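PDB 4OFQ: putative cell surface protein from Streptococcus pyogenes, which probably acts as a surface adhesin of the antigen I/II family, through a calcium-binding beta-sandwich C-terminal domain. Local coordinates for residues Asn95-Leu108 with Gly125-Phe138. Numbering follows the deposited sequence.
Sequences NLLEMRHVLSQDTL and GEFYMWVAKDPAAF. With CA (calcium ion), chain C.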
ATOM      1  N   ASN A  95     -14.237  16.521  19.054  1.00 14.37           N
ATOM      2  CA  ASN A  95     -14.739  17.892  19.097  1.00 19.10           C
ATOM      3  C   ASN A  95     -14.009  18.762  20.123  1.00 15.76           C
ATOM      4  O   ASN A  95     -14.295  19.955  20.247  1.00 17.33           O
ATOM      5  CB  ASN A  95     -16.245  17.911  19.356  1.00 28.01           C
ATOM      6  CG  ASN A  95     -17.031  17.219  18.256  1.00 42.84           C
ATOM      7  OD1 ASN A  95     -18.139  16.731  18.483  1.00 53.10           O
ATOM      8  ND2 ASN A  95     -16.455  17.163  17.057  1.00 45.09           N
ATOM      9  N   LEU A  96     -13.077  18.155  20.858  1.00 18.13           N
ATOM     10  CA  LEU A  96     -12.305  18.882  21.869  1.00 13.92           C
ATOM     11  C   LEU A  96     -10.960  19.331  21.329  1.00 14.11           C
ATOM     12  O   LEU A  96     -10.191  19.994  22.043  1.00 14.40           O
ATOM     13  CB  LEU A  96     -12.066  18.004  23.094  1.00 14.14           C
ATOM     14  CG  LEU A  96     -13.314  17.384  23.718  1.00 16.84           C
ATOM     15  CD1 LEU A  96     -12.933  16.628  24.975  1.00 16.55           C
ATOM     16  CD2 LEU A  96     -14.368  18.447  24.013  1.00 17.88           C
ATOM     17  N   LEU A  97     -10.677  18.954  20.078  1.00 14.23           N
ATOM     18  CA  LEU A  97      -9.373  19.187  19.462  1.00 12.85           C
ATOM     19  C   LEU A  97      -9.502  19.938  18.149  1.00 17.10           C
ATOM     20  O   LEU A  97     -10.328  19.580  17.299  1.00 19.68           O
ATOM     21  CB  LEU A  97      -8.689  17.843  19.150  1.00 13.38           C
ATOM     22  CG  LEU A  97      -8.473  16.871  20.310  1.00 14.35           C
ATOM     23  CD1 LEU A  97      -8.073  15.509  19.763  1.00 15.46           C
ATOM     24  CD2 LEU A  97      -7.397  17.407  21.242  1.00 11.99           C
ATOM     25  N   GLU A  98      -8.660  20.950  17.967  1.00 12.21           N
ATOM     26  CA  GLU A  98      -8.545  21.609  16.679  1.00 12.17           C
ATOM     27  C   GLU A  98      -7.757  20.680  15.783  1.00 14.47           C
ATOM     28  O   GLU A  98      -6.657  20.263  16.143  1.00 16.40           O
ATOM     29  CB  GLU A  98      -7.767  22.914  16.803  1.00 12.69           C
ATOM     30  CG  GLU A  98      -8.372  23.924  17.760  1.00 16.45           C
ATOM     31  CD  GLU A  98      -7.767  25.300  17.599  1.00 22.99           C
ATOM     32  OE1 GLU A  98      -6.651  25.391  17.039  1.00 20.30           O
ATOM     33  OE2 GLU A  98      -8.411  26.285  18.032  1.00 24.46           O
ATOM     34  N   MET A  99      -8.313  20.342  14.627  1.00 14.02           N
ATOM     35  CA  MET A  99      -7.574  19.553  13.648  1.00 15.84           C
ATOM     36  C   MET A  99      -7.034  20.484  12.569  1.00 17.77           C
ATOM     37  O   MET A  99      -7.811  21.101  11.840  1.00 15.96           O
ATOM     38  CB  MET A  99      -8.462  18.483  13.007  1.00 11.26           C
ATOM     39  CG  MET A  99      -7.705  17.643  11.980  1.00  9.81           C
ATOM     40  SD  MET A  99      -8.644  16.246  11.318  1.00 20.54           S
ATOM     41  CE  MET A  99      -9.316  15.492  12.776  1.00 24.37           C
ATOM     42  N   ARG A 100      -5.709  20.595  12.475  1.00 10.85           N
ATOM     43  CA  ARG A 100      -5.089  21.534  11.540  1.00 11.59           C
ATOM     44  C   ARG A 100      -4.193  20.807  10.549  1.00 14.81           C
ATOM     45  O   ARG A 100      -3.235  20.132  10.942  1.00 10.72           O
ATOM     46  CB  ARG A 100      -4.272  22.606  12.297  1.00 11.89           C
ATOM     47  CG  ARG A 100      -5.111  23.600  13.086  1.00 12.44           C
ATOM     48  CD  ARG A 100      -4.190  24.489  13.922  1.00 19.35           C
ATOM     49  NE  ARG A 100      -4.922  25.466  14.716  1.00 21.62           N
ATOM     50  CZ  ARG A 100      -4.985  26.762  14.429  1.00 20.73           C
ATOM     51  NH1 ARG A 100      -4.358  27.246  13.358  1.00 15.31           N
ATOM     52  NH2 ARG A 100      -5.679  27.573  15.211  1.00 17.06           N
ATOM     53  N   HIS A 101      -4.499  20.939   9.262  1.00 11.42           N
ATOM     54  CA  HIS A 101      -3.659  20.334   8.246  1.00 13.55           C
ATOM     55  C   HIS A 101      -2.628  21.391   7.896  1.00 14.55           C
ATOM     56  O   HIS A 101      -2.943  22.376   7.213  1.00 14.28           O
ATOM     57  CB  HIS A 101      -4.473  19.927   7.012  1.00 11.83           C
ATOM     58  CG  HIS A 101      -3.725  19.032   6.070  1.00 11.38           C
ATOM     59  ND1 HIS A 101      -4.210  18.686   4.829  1.00 13.70           N
ATOM     60  CD2 HIS A 101      -2.517  18.424   6.185  1.00 14.79           C
ATOM     61  CE1 HIS A 101      -3.346  17.889   4.224  1.00 17.78           C
ATOM     62  NE2 HIS A 101      -2.311  17.713   5.026  1.00 10.72           N
ATOM     63  N   VAL A 102      -1.410  21.219   8.393  1.00 11.65           N
ATOM     64  CA  VAL A 102      -0.369  22.222   8.179  1.00 12.52           C
ATOM     65  C   VAL A 102       0.503  21.877   6.969  1.00 17.04           C
ATOM     66  O   VAL A 102       1.297  20.932   7.011  1.00 15.62           O
ATOM     67  CB  VAL A 102       0.505  22.387   9.421  1.00 12.86           C
ATOM     68  CG1 VAL A 102       1.563  23.457   9.175  1.00 13.95           C
ATOM     69  CG2 VAL A 102      -0.376  22.742  10.616  1.00 12.73           C
ATOM     70  N   LEU A 103       0.366  22.648   5.893  1.00 13.29           N
ATOM     71  CA  LEU A 103       1.051  22.311   4.645  1.00 13.56           C
ATOM     72  C   LEU A 103       2.467  22.884   4.618  1.00 15.57           C
ATOM     73  O   LEU A 103       3.328  22.426   3.865  1.00 16.49           O
ATOM     74  CB  LEU A 103       0.238  22.771   3.427  1.00 13.80           C
ATOM     75  CG  LEU A 103      -1.153  22.129   3.304  1.00 13.98           C
ATOM     76  CD1 LEU A 103      -1.898  22.644   2.067  1.00 14.56           C
ATOM     77  CD2 LEU A 103      -1.062  20.588   3.296  1.00 17.01           C
ATOM     78  N   SER A 104       2.694  23.887   5.456  1.00 15.22           N
ATOM     79  CA  SER A 104       3.985  24.555   5.555  1.00 16.39           C
ATOM     80  C   SER A 104       3.988  25.368   6.844  1.00 19.83           C
ATOM     81  O   SER A 104       2.960  25.906   7.244  1.00 19.87           O
ATOM     82  CB  SER A 104       4.213  25.475   4.358  1.00 17.47           C
ATOM     83  OG  SER A 104       5.299  26.368   4.595  1.00 18.82           O
ATOM     84  N   GLN A 105       5.134  25.463   7.508  1.00 22.22           N
ATOM     85  CA  GLN A 105       5.174  26.243   8.732  1.00 20.15           C
ATOM     86  C   GLN A 105       5.432  27.722   8.480  1.00 22.08           C
ATOM     87  O   GLN A 105       5.436  28.504   9.425  1.00 19.89           O
ATOM     88  CB  GLN A 105       6.218  25.698   9.718  1.00 18.20           C
ATOM     89  CG  GLN A 105       5.918  24.301  10.200  1.00 20.88           C
ATOM     90  CD  GLN A 105       6.687  23.962  11.455  1.00 30.71           C
ATOM     91  OE1 GLN A 105       6.591  24.668  12.453  1.00 28.81           O
ATOM     92  NE2 GLN A 105       7.455  22.879  11.413  1.00 32.07           N
ATOM     93  N   ASP A 106       5.632  28.106   7.221  1.00 19.98           N
ATOM     94  CA  ASP A 106       6.068  29.473   6.906  1.00 23.19           C
ATOM     95  C   ASP A 106       5.215  30.551   7.570  1.00 21.85           C
ATOM     96  O   ASP A 106       5.741  31.485   8.191  1.00 23.02           O
ATOM     97  CB  ASP A 106       6.125  29.696   5.389  1.00 22.15           C
ATOM     98  CG  ASP A 106       7.274  28.930   4.724  1.00 35.51           C
ATOM     99  OD1 ASP A 106       7.905  28.090   5.402  1.00 34.20           O
ATOM    100  OD2 ASP A 106       7.545  29.164   3.525  1.00 32.14           O
ATOM    101  N   THR A 107       3.898  30.417   7.438  1.00 20.88           N
ATOM    102  CA  THR A 107       2.985  31.379   8.039  1.00 21.16           C
ATOM    103  C   THR A 107       1.980  30.700   8.969  1.00 19.84           C
ATOM    104  O   THR A 107       0.884  31.215   9.203  1.00 23.22           O
ATOM    105  CB  THR A 107       2.269  32.276   6.980  1.00 21.88           C
ATOM    106  OG1 THR A 107       1.674  31.466   5.957  1.00 20.99           O
ATOM    107  CG2 THR A 107       3.259  33.228   6.335  1.00 23.57           C
ATOM    108  N   LEU A 108       2.367  29.542   9.497  1.00 18.92           N
ATOM    109  CA  LEU A 108       1.581  28.855  10.523  1.00 28.07           C
ATOM    110  C   LEU A 108       1.296  29.809  11.679  1.00 18.47           C
ATOM    111  O   LEU A 108       2.157  30.615  12.036  1.00 19.59           O
ATOM    112  CB  LEU A 108       2.344  27.625  11.046  1.00 17.19           C
ATOM    113  CG  LEU A 108       1.831  26.968  12.343  1.00 16.42           C
ATOM    114  CD1 LEU A 108       0.442  26.354  12.135  1.00 15.37           C
ATOM    115  CD2 LEU A 108       2.814  25.914  12.858  1.00 22.03           C
ATOM    116  N   GLY A 125       8.151  18.983   6.548  1.00 16.54           N
ATOM    117  CA  GLY A 125       7.155  19.131   5.489  1.00 19.32           C
ATOM    118  C   GLY A 125       5.739  19.244   6.026  1.00 17.81           C
ATOM    119  O   GLY A 125       5.520  19.880   7.065  1.00 14.26           O
ATOM    120  N   GLU A 126       4.782  18.629   5.332  1.00 13.34           N
ATOM    121  CA  GLU A 126       3.387  18.683   5.759  1.00 15.83           C
ATOM    122  C   GLU A 126       3.153  17.811   6.981  1.00 16.37           C
ATOM    123  O   GLU A 126       3.794  16.778   7.150  1.00 13.41           O
ATOM    124  CB  GLU A 126       2.449  18.225   4.639  1.00 14.30           C
ATOM    125  CG  GLU A 126       2.652  18.938   3.314  1.00 12.64           C
ATOM    126  CD  GLU A 126       1.802  18.369   2.201  1.00 16.50           C
ATOM    127  OE1 GLU A 126       1.119  17.327   2.412  1.00 11.60           O
ATOM    128  OE2 GLU A 126       1.829  18.957   1.100  1.00 13.19           O
ATOM    129  N   PHE A 127       2.219  18.224   7.830  1.00 11.54           N
ATOM    130  CA  PHE A 127       1.817  17.393   8.946  1.00 11.00           C
ATOM    131  C   PHE A 127       0.406  17.768   9.382  1.00 12.33           C
ATOM    132  O   PHE A 127      -0.119  18.805   8.971  1.00 13.11           O
ATOM    133  CB  PHE A 127       2.823  17.520  10.107  1.00 11.54           C
ATOM    134  CG  PHE A 127       2.984  18.918  10.637  1.00 15.33           C
ATOM    135  CD1 PHE A 127       3.866  19.805  10.032  1.00 18.38           C
ATOM    136  CD2 PHE A 127       2.292  19.334  11.780  1.00 12.11           C
ATOM    137  CE1 PHE A 127       4.037  21.107  10.549  1.00 13.83           C
ATOM    138  CE2 PHE A 127       2.463  20.630  12.304  1.00 12.82           C
ATOM    139  CZ  PHE A 127       3.332  21.505  11.681  1.00 15.73           C
ATOM    140  N   TYR A 128      -0.227  16.897  10.160  1.00 10.37           N
ATOM    141  CA  TYR A 128      -1.446  17.267  10.859  1.00  9.91           C
ATOM    142  C   TYR A 128      -1.113  17.510  12.309  1.00 14.51           C
ATOM    143  O   TYR A 128      -0.250  16.835  12.877  1.00 11.78           O
ATOM    144  CB  TYR A 128      -2.466  16.146  10.830  1.00  9.34           C
ATOM    145  CG  TYR A 128      -3.259  16.068   9.561  1.00 11.30           C
ATOM    146  CD1 TYR A 128      -2.834  15.266   8.510  1.00 14.85           C
ATOM    147  CD2 TYR A 128      -4.437  16.802   9.413  1.00  9.25           C
ATOM    148  CE1 TYR A 128      -3.578  15.184   7.331  1.00  9.64           C
ATOM    149  CE2 TYR A 128      -5.180  16.727   8.244  1.00  9.19           C
ATOM    150  CZ  TYR A 128      -4.738  15.917   7.216  1.00 12.60           C
ATOM    151  OH  TYR A 128      -5.457  15.833   6.053  1.00 10.55           O
ATOM    152  N   MET A 129      -1.795  18.477  12.908  0.84 10.86           N
ATOM    153  CA  MET A 129      -1.692  18.662  14.344  0.84 13.64           C
ATOM    154  C   MET A 129      -3.083  18.726  14.959  0.84 13.21           C
ATOM    155  O   MET A 129      -4.022  19.204  14.320  0.84 12.70           O
ATOM    156  CB  MET A 129      -0.812  19.875  14.711  0.84 17.20           C
ATOM    157  CG  MET A 129      -1.317  21.235  14.261  0.84 19.53           C
ATOM    158  SD  MET A 129      -0.069  22.541  14.468  0.84 19.86           S
ATOM    159  CE  MET A 129       0.386  22.362  16.194  0.84 14.19           C
ATOM    160  N   TRP A 130      -3.219  18.186  16.171  1.00 10.89           N
ATOM    161  CA  TRP A 130      -4.465  18.288  16.931  1.00 11.50           C
ATOM    162  C   TRP A 130      -4.168  19.086  18.201  1.00 12.00           C
ATOM    163  O   TRP A 130      -3.221  18.771  18.937  1.00 13.39           O
ATOM    164  CB  TRP A 130      -4.996  16.898  17.289  1.00 12.75           C
ATOM    165  CG  TRP A 130      -5.592  16.172  16.143  1.00 10.89           C
ATOM    166  CD1 TRP A 130      -6.905  16.148  15.789  1.00 10.89           C
ATOM    167  CD2 TRP A 130      -4.897  15.374  15.170  1.00 12.57           C
ATOM    168  NE1 TRP A 130      -7.075  15.367  14.667  1.00 12.64           N
ATOM    169  CE2 TRP A 130      -5.859  14.882  14.269  1.00 12.91           C
ATOM    170  CE3 TRP A 130      -3.556  15.015  14.986  1.00 13.04           C
ATOM    171  CZ2 TRP A 130      -5.526  14.060  13.181  1.00  9.41           C
ATOM    172  CZ3 TRP A 130      -3.229  14.191  13.899  1.00 11.78           C
ATOM    173  CH2 TRP A 130      -4.212  13.723  13.025  1.00 11.70           C
ATOM    174  N   VAL A 131      -4.942  20.147  18.440  1.00 11.75           N
ATOM    175  CA  VAL A 131      -4.668  21.062  19.549  1.00 15.99           C
ATOM    176  C   VAL A 131      -5.852  21.068  20.493  1.00 12.73           C
ATOM    177  O   VAL A 131      -6.987  21.277  20.062  1.00 13.46           O
ATOM    178  CB  VAL A 131      -4.427  22.508  19.046  1.00 19.46           C
ATOM    179  CG1 VAL A 131      -4.132  23.464  20.227  1.00 20.33           C
ATOM    180  CG2 VAL A 131      -3.295  22.531  18.016  1.00 12.82           C
ATOM    181  N   ALA A 132      -5.616  20.818  21.776  1.00 13.09           N
ATOM    182  CA  ALA A 132      -6.720  20.905  22.737  1.00 13.54           C
ATOM    183  C   ALA A 132      -7.312  22.319  22.748  1.00 14.13           C
ATOM    184  O   ALA A 132      -6.597  23.287  23.026  1.00 14.61           O
ATOM    185  CB  ALA A 132      -6.246  20.526  24.128  1.00 13.98           C
ATOM    186  N   LYS A 133      -8.612  22.422  22.470  1.00 14.25           N
ATOM    187  CA  LYS A 133      -9.310  23.710  22.449  1.00 14.94           C
ATOM    188  C   LYS A 133      -9.385  24.398  23.820  1.00 15.82           C
ATOM    189  O   LYS A 133      -9.404  25.633  23.910  1.00 19.20           O
ATOM    190  CB  LYS A 133     -10.730  23.535  21.899  1.00 15.03           C
ATOM    191  CG  LYS A 133     -10.804  23.016  20.471  1.00 14.33           C
ATOM    192  CD  LYS A 133     -12.264  22.857  20.062  1.00 17.96           C
ATOM    193  CE  LYS A 133     -12.390  22.259  18.685  1.00 19.77           C
ATOM    194  NZ  LYS A 133     -13.833  22.177  18.308  1.00 23.23           N
ATOM    195  N   ASP A 134      -9.458  23.596  24.878  1.00 15.92           N
ATOM    196  CA  ASP A 134      -9.598  24.091  26.246  1.00 17.04           C
ATOM    197  C   ASP A 134      -8.594  23.345  27.114  1.00 16.74           C
ATOM    198  O   ASP A 134      -8.927  22.314  27.709  1.00 17.83           O
ATOM    199  CB  ASP A 134     -11.022  23.849  26.753  1.00 18.29           C
ATOM    200  CG  ASP A 134     -11.304  24.514  28.105  1.00 22.94           C
ATOM    201  OD1 ASP A 134     -10.366  24.767  28.900  1.00 19.45           O
ATOM    202  OD2 ASP A 134     -12.493  24.760  28.381  1.00 23.40           O
ATOM    203  N   PRO A 135      -7.350  23.850  27.157  1.00 22.30           N
ATOM    204  CA  PRO A 135      -6.244  23.191  27.859  1.00 22.41           C
ATOM    205  C   PRO A 135      -6.579  22.821  29.300  1.00 17.53           C
ATOM    206  O   PRO A 135      -6.298  21.691  29.717  1.00 17.39           O
ATOM    207  CB  PRO A 135      -5.140  24.247  27.820  1.00 23.23           C
ATOM    208  CG  PRO A 135      -5.382  24.969  26.540  1.00 21.07           C
ATOM    209  CD  PRO A 135      -6.889  25.024  26.389  1.00 16.92           C
ATOM    210  N   ALA A 136      -7.186  23.745  30.042  1.00 18.38           N
ATOM    211  CA  ALA A 136      -7.527  23.465  31.433  1.00 19.20           C
ATOM    212  C   ALA A 136      -8.556  22.335  31.534  1.00 19.02           C
ATOM    213  O   ALA A 136      -8.420  21.436  32.354  1.00 19.31           O
ATOM    214  CB  ALA A 136      -8.024  24.709  32.122  1.00 20.98           C
ATOM    215  N   ALA A 137      -9.584  22.373  30.697  1.00 18.70           N
ATOM    216  CA  ALA A 137     -10.617  21.336  30.746  1.00 23.99           C
ATOM    217  C   ALA A 137     -10.072  19.975  30.320  1.00 22.03           C
ATOM    218  O   ALA A 137     -10.398  18.941  30.918  1.00 20.30           O
ATOM    219  CB  ALA A 137     -11.820  21.721  29.875  1.00 18.99           C
ATOM    220  N   PHE A 138      -9.253  19.986  29.272  1.00 17.03           N
ATOM    221  CA  PHE A 138      -8.686  18.771  28.713  1.00 16.30           C
ATOM    222  C   PHE A 138      -7.694  18.154  29.701  1.00 17.17           C
ATOM    223  O   PHE A 138      -7.610  16.927  29.837  1.00 16.56           O
ATOM    224  CB  PHE A 138      -8.011  19.101  27.378  1.00 15.45           C
ATOM    225  CG  PHE A 138      -7.675  17.899  26.540  1.00 16.59           C
ATOM    226  CD1 PHE A 138      -8.629  17.308  25.719  1.00 19.24           C
ATOM    227  CD2 PHE A 138      -6.392  17.370  26.558  1.00 23.98           C
ATOM    228  CE1 PHE A 138      -8.306  16.200  24.937  1.00 13.63           C
ATOM    229  CE2 PHE A 138      -6.065  16.270  25.784  1.00 22.35           C
ATOM    230  CZ  PHE A 138      -7.017  15.686  24.980  1.00 15.03           C
TER
HETATM  231 CA    CA C1401       5.710  15.420   6.815  0.61 15.37          CA
HETATM  232  O   HOH W   1      -9.894  20.800  24.709  1.00 15.74           O
HETATM  233  O   HOH W   2     -12.916  19.959  16.231  1.00 21.03           O
HETATM  234  O   HOH W   3       4.251  21.984   7.413  1.00 29.51           O
HETATM  235  O   HOH W   4       3.184  21.326   1.094  1.00 23.27           O
HETATM  236  O   HOH W   5       7.264  21.160   8.853  1.00 22.30           O
HETATM  237  O   HOH W   6       7.022  15.059   4.883  1.00 12.51           O
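The imidazole of H101 lies flat on the phenol ring of Y128 in an offset stack, the two planes only 5° apart and their centroids separated by 4.0 Å. H101 swings CG anti to its own backbone N (chi1 -167°), which lays the ring over its cross-strand neighbour; L103 CD2 rests against the opposite face, toward its rim. Both polar ends are anchored beyond the pair, H101 NE2 to the hydroxyl of Y70 and Y128 OH to the carbonyl of G77, bonds that should limit how far either ring can turn.

Beneath it, strands 97-102 and 127-132 run antiparallel, with six backbone hydrogen bonds between E98 and V131, R100 and M129, and V102 and F127. On the face shared with H101, the extended chain of M99 carries SD to 4.7 Å from the centroid of the W130 five-membered ring, an oblique Met-aromatic contact, and the bend at chi3 turns CE toward the indole edge. On the other face V102 CB sits over the F127 ring, 3.9 Å from its centroid, while Q105 CG meets that ring at its edge. Here too R100 grips E98 side-on: NE and NH2 both bind OE1, NE at 2.9 Å. The extended chain of K133 reaches back at the far end, its NZ donating to N95 O at 3.0 Å from above the carbonyl plane.

At the other end, E126 O binds the calcium ion at 2.4 Å, alongside D69, Y70 and V124. Strand 97-102 forms the edge of a mixed sheet, and 127-132 pairs on its second side with strand 64-70; helix 110-119 packs against F127 and M129, and strand 80-87 against L97, M99, Y128 and W130.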